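Local coordinates for EvdO2 (PDB 4XAB), which probably catalyses an oxidative cyclization in the biosynthesis of an orthosomycin antibiotic, as a metal-dependent oxygenase of the phytanoyl-CoA dioxygenase family, at residues A[89-94]-A[231-236]; A[100-105]-A[142-147]. One frame throughout, in Å; residues are numbered along the deposited sequence.

Both contacts use helix 89-102 and the antiparallel sheet it packs on. Along the chain, helix 89-102 comes before both strands. The end of the helix and the residues after it, 100-105, pair with strand 139-149, which follows sooner in the chain, so contact 2 closes a loop with 36 residues between its segments. The start of the helix, residues 89-94, pairs with the later strand 226-234. Contact 1 thus closes a much longer loop, with 136 residues between its segments, and contact 2 lies wholly within it. The two strands are antiparallel neighbours, joined by backbone bonds such as Ile-146 N to Leu-231 O. Cys-94 also packs on Ile-146. One helix is thus fastened to two adjacent strands.

Contact 1. Residues A[89-94]-A[231-236]; sequences PHFARC and LVFMSA
Helix 89-102 packs on strand 226-234 of the double-stranded beta-helix, and His-90, Phe-91 and Cys-94 meet Leu-231 and Phe-233 here. The short segment axes approach to 10.2 Å and lie 37° apart. The interface is apolar and buried. Leu-231 reaches the helix with its two methyl branches. Leu-231 CD1 lies 3.9 Å from Cys-94 CB and also touches the His-90 ring at CE1. Leu-231 CD2 comes to the edge of the Phe-91 ring, near its plane, 4.0 Å from Phe-91 CD1. The two side chains cross at about a right angle. Phe-91 has CG anti to the backbone N (chi1 170°), which carries its ring beside the strand residues. Phe-91 CE1 is 3.9 Å from Phe-233 CZ. The two rings are tilted at 41° to each other, with centroids 5.7 Å apart, so they are neither stacked nor perpendicular. Phe-233 also lies against the end of the segment: its CE1 is 4.0 Å from Cys-94 CB and 3.8 Å from Cys-94 O. Cys-94 SG sits over one face of the His-90 ring, offset toward the rim. The polar end of that ring is held by the sheet, because His-90 NE2 is hydrogen-bonded to Thr-148 OG1. Phe-111 from strand 110-118 meets Phe-91 edge-to-face and extends the aromatic cluster. Leu-231 is about 13 Å from the nickel ion, so this is structural packing: a helix laid on the sheet of a cupin-type double-stranded beta-helix, the fold of the phytanoyl-CoA dioxygenase family.

Contact 2. Residues A[100-105]-A[142-147]; sequences AFLDMA and RGLSIW
Arg-142 and Leu-102 make the polar part of this contact. NH1 and NH2 of Arg-142 both bond to Leu-102 O, at 2.9 Å and 2.8 Å. The oxygen lies at the guanidinium edge, only 7° out of its plane. NH2 approaches nearly along the C=O axis, while NH1 comes in more from the side, at a C=O...N angle of 131°. A bend at chi3 (-71°) turns the Arg-142 chain toward this carbonyl. The carbonyl belongs to the last helical residue; Asp-103 follows with positive phi. Asp-103 itself turns its carboxylate to Arg-15 and Arg-19 of helix 12-21.

Met-104 covers the guanidinium: its SD stands over one face, and its CG comes to 3.2 Å from Arg-142 NH2.

The apolar part centres on Leu-144. Its CD2 is 3.8 Å from Leu-102 CG and 3.7 Å from Phe-101 CB. It also lies near the plane of the Phe-101 ring, at the edge. Leu-102 CD2 lies 4.0 Å from CA of Gly-143. Phe-18 stacks on Phe-101 and also touches Leu-144. Here an arginine beside Gly-143 of strand 139-149 grips a helix C-terminal carbonyl, fastening the outer helix to the double-stranded beta-helix.

Contact 1. Residues A[89-94]-A[231-236]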
loop_
_atom_site.group_PDB
_atom_site.type_symbol
_atom_site.label_atom_id
_atom_site.label_comp_id
_atom_site.label_asym_id
_atom_site.label_seq_id
_atom_site.Cartn_x
_atom_site.Cartn_y
_atom_site.Cartn_z
ATOM N N PRO A 89 6.802 10.675 -14.841
ATOM C CA PRO A 89 5.601 10.327 -15.603
ATOM C C PRO A 89 4.740 9.291 -14.880
ATOM O O PRO A 89 3.524 9.290 -15.076
ATOM C CB PRO A 89 6.168 9.757 -16.912
ATOM C CG PRO A 89 7.495 10.446 -17.065
ATOM C CD PRO A 89 8.027 10.569 -15.655
ATOM N N HIS A 90 5.356 8.423 -14.075
ATOM C CA HIS A 90 4.605 7.403 -13.340
ATOM C C HIS A 90 3.741 8.073 -12.275
ATOM O O HIS A 90 2.582 7.710 -12.089
ATOM C CB HIS A 90 5.535 6.365 -12.695
ATOM C CG HIS A 90 4.844 5.460 -11.710
ATOM N ND1 HIS A 90 4.830 5.712 -10.355
ATOM C CD2 HIS A 90 4.126 4.322 -11.888
ATOM C CE1 HIS A 90 4.148 4.762 -9.736
ATOM N NE2 HIS A 90 3.709 3.909 -10.643
ATOM N N PHE A 91 4.292 9.062 -11.585
ATOM C CA PHE A 91 3.483 9.778 -10.607
ATOM C C PHE A 91 2.289 10.443 -11.287
ATOM O O PHE A 91 1.152 10.328 -10.824
ATOM C CB PHE A 91 4.294 10.837 -9.862
ATOM C CG PHE A 91 3.441 11.755 -9.026
ATOM C CD1 PHE A 91 3.055 11.387 -7.747
ATOM C CD2 PHE A 91 3.005 12.983 -9.532
ATOM C CE1 PHE A 91 2.262 12.224 -6.982
ATOM C CE2 PHE A 91 2.208 13.810 -8.770
ATOM C CZ PHE A 91 1.844 13.435 -7.497
ATOM N N ALA A 92 2.558 11.140 -12.386
ATOM C CA ALA A 92 1.527 11.895 -13.080
ATOM C C ALA A 92 0.431 10.963 -13.571
ATOM O O ALA A 92 -0.755 11.297 -13.524
ATOM C CB ALA A 92 2.129 12.673 -14.243
ATOM N N ARG A 93 0.855 9.794 -14.050
ATOM C CA ARG A 93 -0.029 8.770 -14.569
ATOM C C ARG A 93 -0.927 8.260 -13.446
ATOM O O ARG A 93 -2.137 8.096 -13.616
ATOM C CB ARG A 93 0.812 7.628 -15.172
ATOM C CG ARG A 93 0.084 6.591 -15.990
ATOM C CD ARG A 93 1.088 5.567 -16.572
ATOM N NE ARG A 93 2.198 6.225 -17.276
ATOM C CZ ARG A 93 3.490 6.046 -16.994
ATOM N NH1 ARG A 93 3.860 5.213 -16.025
ATOM N NH2 ARG A 93 4.421 6.703 -17.684
ATOM N N CYS A 94 -0.323 8.022 -12.292
ATOM C CA CYS A 94 -1.075 7.548 -11.136
ATOM C C CYS A 94 -2.052 8.611 -10.611
ATOM O O CYS A 94 -3.163 8.276 -10.191
ATOM C CB CYS A 94 -0.116 7.114 -10.028
ATOM S SG CYS A 94 0.721 5.544 -10.385
ATOM N N LEU A 231 1.596 4.965 -3.799
ATOM C CA LEU A 231 1.186 6.360 -3.835
ATOM C C LEU A 231 -0.213 6.457 -3.271
ATOM O O LEU A 231 -1.101 5.698 -3.646
ATOM C CB LEU A 231 1.235 6.902 -5.260
ATOM C CG LEU A 231 2.638 7.187 -5.781
ATOM C CD1 LEU A 231 2.595 7.375 -7.297
ATOM C CD2 LEU A 231 3.194 8.437 -5.086
ATOM N N VAL A 232 -0.390 7.372 -2.329
ATOM C CA VAL A 232 -1.682 7.623 -1.718
ATOM C C VAL A 232 -2.236 8.951 -2.213
ATOM O O VAL A 232 -1.526 9.931 -2.235
ATOM C CB VAL A 232 -1.557 7.643 -0.195
ATOM C CG1 VAL A 232 -2.872 8.065 0.437
ATOM C CG2 VAL A 232 -1.099 6.269 0.286
ATOM N N PHE A 233 -3.486 8.946 -2.664
ATOM C CA PHE A 233 -4.159 10.148 -3.144
ATOM C C PHE A 233 -5.437 10.309 -2.349
ATOM O O PHE A 233 -6.193 9.345 -2.183
ATOM C CB PHE A 233 -4.470 10.051 -4.649
ATOM C CG PHE A 233 -3.243 10.046 -5.523
ATOM C CD1 PHE A 233 -2.683 8.847 -5.967
ATOM C CD2 PHE A 233 -2.638 11.237 -5.893
ATOM C CE1 PHE A 233 -1.555 8.856 -6.765
ATOM C CE2 PHE A 233 -1.506 11.246 -6.690
ATOM C CZ PHE A 233 -0.962 10.043 -7.125
ATOM N N MET A 234 -5.704 11.522 -1.882
ATOM C CA MET A 234 -6.853 11.707 -1.011
ATOM C C MET A 234 -7.409 13.113 -1.089
ATOM O O MET A 234 -6.712 14.048 -1.472
ATOM C CB MET A 234 -6.464 11.394 0.423
ATOM C CG MET A 234 -5.454 12.360 0.964
ATOM S SD MET A 234 -4.689 11.688 2.441
ATOM C CE MET A 234 -3.495 12.963 2.810
ATOM N N SER A 235 -8.669 13.253 -0.694
ATOM C CA SER A 235 -9.306 14.563 -0.646
ATOM C C SER A 235 -8.888 15.293 0.613
ATOM O O SER A 235 -8.369 14.684 1.552
ATOM C CB SER A 235 -10.819 14.419 -0.659
ATOM O OG SER A 235 -11.249 13.916 0.595
ATOM N N ALA A 236 -9.129 16.597 0.633
ATOM C CA ALA A 236 -9.090 17.361 1.877
ATOM C C ALA A 236 -10.068 16.748 2.881
ATOM O O ALA A 236 -11.056 16.114 2.495
ATOM C CB ALA A 236 -9.431 18.825 1.615
#

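Contact 2. Residues A[100-105]-A[142-147]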
loop_
_atom_site.group_PDB
_atom_site.type_symbol
_atom_site.label_atom_id
_atom_site.label_comp_id
_atom_site.label_asym_id
_atom_site.label_seq_id
_atom_site.Cartn_x
_atom_site.Cartn_y
_atom_site.Cartn_z
ATOM N N ALA A 100 -9.567 9.843 -12.003
ATOM C CA ALA A 100 -10.626 9.108 -12.692
ATOM C C ALA A 100 -11.408 8.219 -11.731
ATOM O O ALA A 100 -12.636 8.145 -11.787
ATOM C CB ALA A 100 -10.042 8.268 -13.818
ATOM N N PHE A 101 -10.694 7.550 -10.835
ATOM C CA PHE A 101 -11.334 6.603 -9.931
ATOM C C PHE A 101 -12.107 7.296 -8.802
ATOM O O PHE A 101 -13.082 6.747 -8.300
ATOM C CB PHE A 101 -10.305 5.645 -9.324
ATOM C CG PHE A 101 -9.888 4.521 -10.251
ATOM C CD1 PHE A 101 -10.170 4.568 -11.604
ATOM C CD2 PHE A 101 -9.205 3.423 -9.754
ATOM C CE1 PHE A 101 -9.781 3.534 -12.452
ATOM C CE2 PHE A 101 -8.812 2.382 -10.590
ATOM C CZ PHE A 101 -9.103 2.438 -11.938
ATOM N N LEU A 102 -11.662 8.484 -8.392
ATOM C CA LEU A 102 -12.313 9.196 -7.292
ATOM C C LEU A 102 -13.310 10.255 -7.760
ATOM O O LEU A 102 -14.011 10.842 -6.941
ATOM C CB LEU A 102 -11.268 9.859 -6.387
ATOM C CG LEU A 102 -10.284 8.954 -5.645
ATOM C CD1 LEU A 102 -9.170 9.785 -5.053
ATOM C CD2 LEU A 102 -10.995 8.181 -4.552
ATOM N N ASP A 103 -13.366 10.498 -9.067
ATOM C CA ASP A 103 -14.175 11.583 -9.631
ATOM C C ASP A 103 -13.828 12.925 -9.000
ATOM O O ASP A 103 -14.711 13.710 -8.637
ATOM C CB ASP A 103 -15.668 11.306 -9.461
ATOM C CG ASP A 103 -16.163 10.220 -10.380
ATOM O OD1 ASP A 103 -15.881 10.299 -11.593
ATOM O OD2 ASP A 103 -16.817 9.279 -9.885
ATOM N N MET A 104 -12.531 13.179 -8.884
ATOM C CA MET A 104 -12.025 14.425 -8.328
ATOM C C MET A 104 -10.949 15.008 -9.218
ATOM O O MET A 104 -10.172 14.265 -9.817
ATOM C CB MET A 104 -11.452 14.196 -6.938
ATOM C CG MET A 104 -12.468 13.793 -5.931
ATOM S SD MET A 104 -11.624 13.466 -4.386
ATOM C CE MET A 104 -10.695 14.983 -4.176
ATOM N N ALA A 105 -10.908 16.337 -9.306
ATOM C CA ALA A 105 -9.860 17.009 -10.062
ATOM C C ALA A 105 -8.507 16.677 -9.466
ATOM O O ALA A 105 -8.374 16.571 -8.252
ATOM C CB ALA A 105 -10.081 18.538 -10.077
ATOM N N ARG A 142 -12.021 11.112 1.264
ATOM C CA ARG A 142 -12.102 10.117 0.202
ATOM C C ARG A 142 -10.690 9.857 -0.292
ATOM O O ARG A 142 -9.863 10.761 -0.344
ATOM C CB ARG A 142 -13.003 10.589 -0.931
ATOM C CG ARG A 142 -14.417 10.869 -0.476
ATOM C CD ARG A 142 -15.426 10.623 -1.573
ATOM N NE ARG A 142 -15.356 11.624 -2.632
ATOM C CZ ARG A 142 -15.049 11.355 -3.897
ATOM N NH1 ARG A 142 -14.784 10.109 -4.272
ATOM N NH2 ARG A 142 -15.022 12.333 -4.790
ATOM N N GLY A 143 -10.386 8.626 -0.654
ATOM C CA GLY A 143 -9.035 8.390 -1.108
ATOM C C GLY A 143 -8.751 6.974 -1.494
ATOM O O GLY A 143 -9.578 6.074 -1.326
ATOM N N LEU A 144 -7.545 6.773 -2.000
ATOM C CA LEU A 144 -7.138 5.440 -2.398
ATOM C C LEU A 144 -5.624 5.335 -2.383
ATOM O O LEU A 144 -4.902 6.334 -2.210
ATOM C CB LEU A 144 -7.704 5.100 -3.786
ATOM C CG LEU A 144 -7.474 6.063 -4.966
ATOM C CD1 LEU A 144 -6.023 6.070 -5.440
ATOM C CD2 LEU A 144 -8.376 5.690 -6.141
ATOM N N SER A 145 -5.158 4.111 -2.561
ATOM C CA SER A 145 -3.738 3.794 -2.648
ATOM C C SER A 145 -3.460 3.067 -3.955
ATOM O O SER A 145 -4.243 2.222 -4.360
ATOM C CB SER A 145 -3.298 2.901 -1.490
ATOM O OG SER A 145 -3.419 3.596 -0.262
ATOM N N ILE A 146 -2.332 3.394 -4.575
ATOM C CA ILE A 146 -1.849 2.717 -5.782
ATOM C C ILE A 146 -0.510 2.076 -5.441
ATOM O O ILE A 146 0.497 2.765 -5.217
ATOM C CB ILE A 146 -1.717 3.699 -6.973
ATOM C CG1 ILE A 146 -3.069 4.328 -7.292
ATOM C CG2 ILE A 146 -1.233 2.975 -8.208
ATOM C CD1 ILE A 146 -3.013 5.461 -8.335
ATOM N N TRP A 147 -0.543 0.749 -5.355
ATOM C CA TRP A 147 0.548 -0.115 -4.927
ATOM C C TRP A 147 1.231 -0.657 -6.175
ATOM O O TRP A 147 0.711 -1.581 -6.783
ATOM C CB TRP A 147 -0.045 -1.248 -4.070
ATOM C CG TRP A 147 0.849 -2.185 -3.272
ATOM C CD1 TRP A 147 1.248 -2.034 -1.966
ATOM C CD2 TRP A 147 1.339 -3.473 -3.689
ATOM N NE1 TRP A 147 1.998 -3.123 -1.571
ATOM C CE2 TRP A 147 2.066 -4.018 -2.606
ATOM C CE3 TRP A 147 1.250 -4.206 -4.877
ATOM C CZ2 TRP A 147 2.705 -5.265 -2.678
ATOM C CZ3 TRP A 147 1.889 -5.452 -4.945
ATOM C CH2 TRP A 147 2.602 -5.962 -3.853
#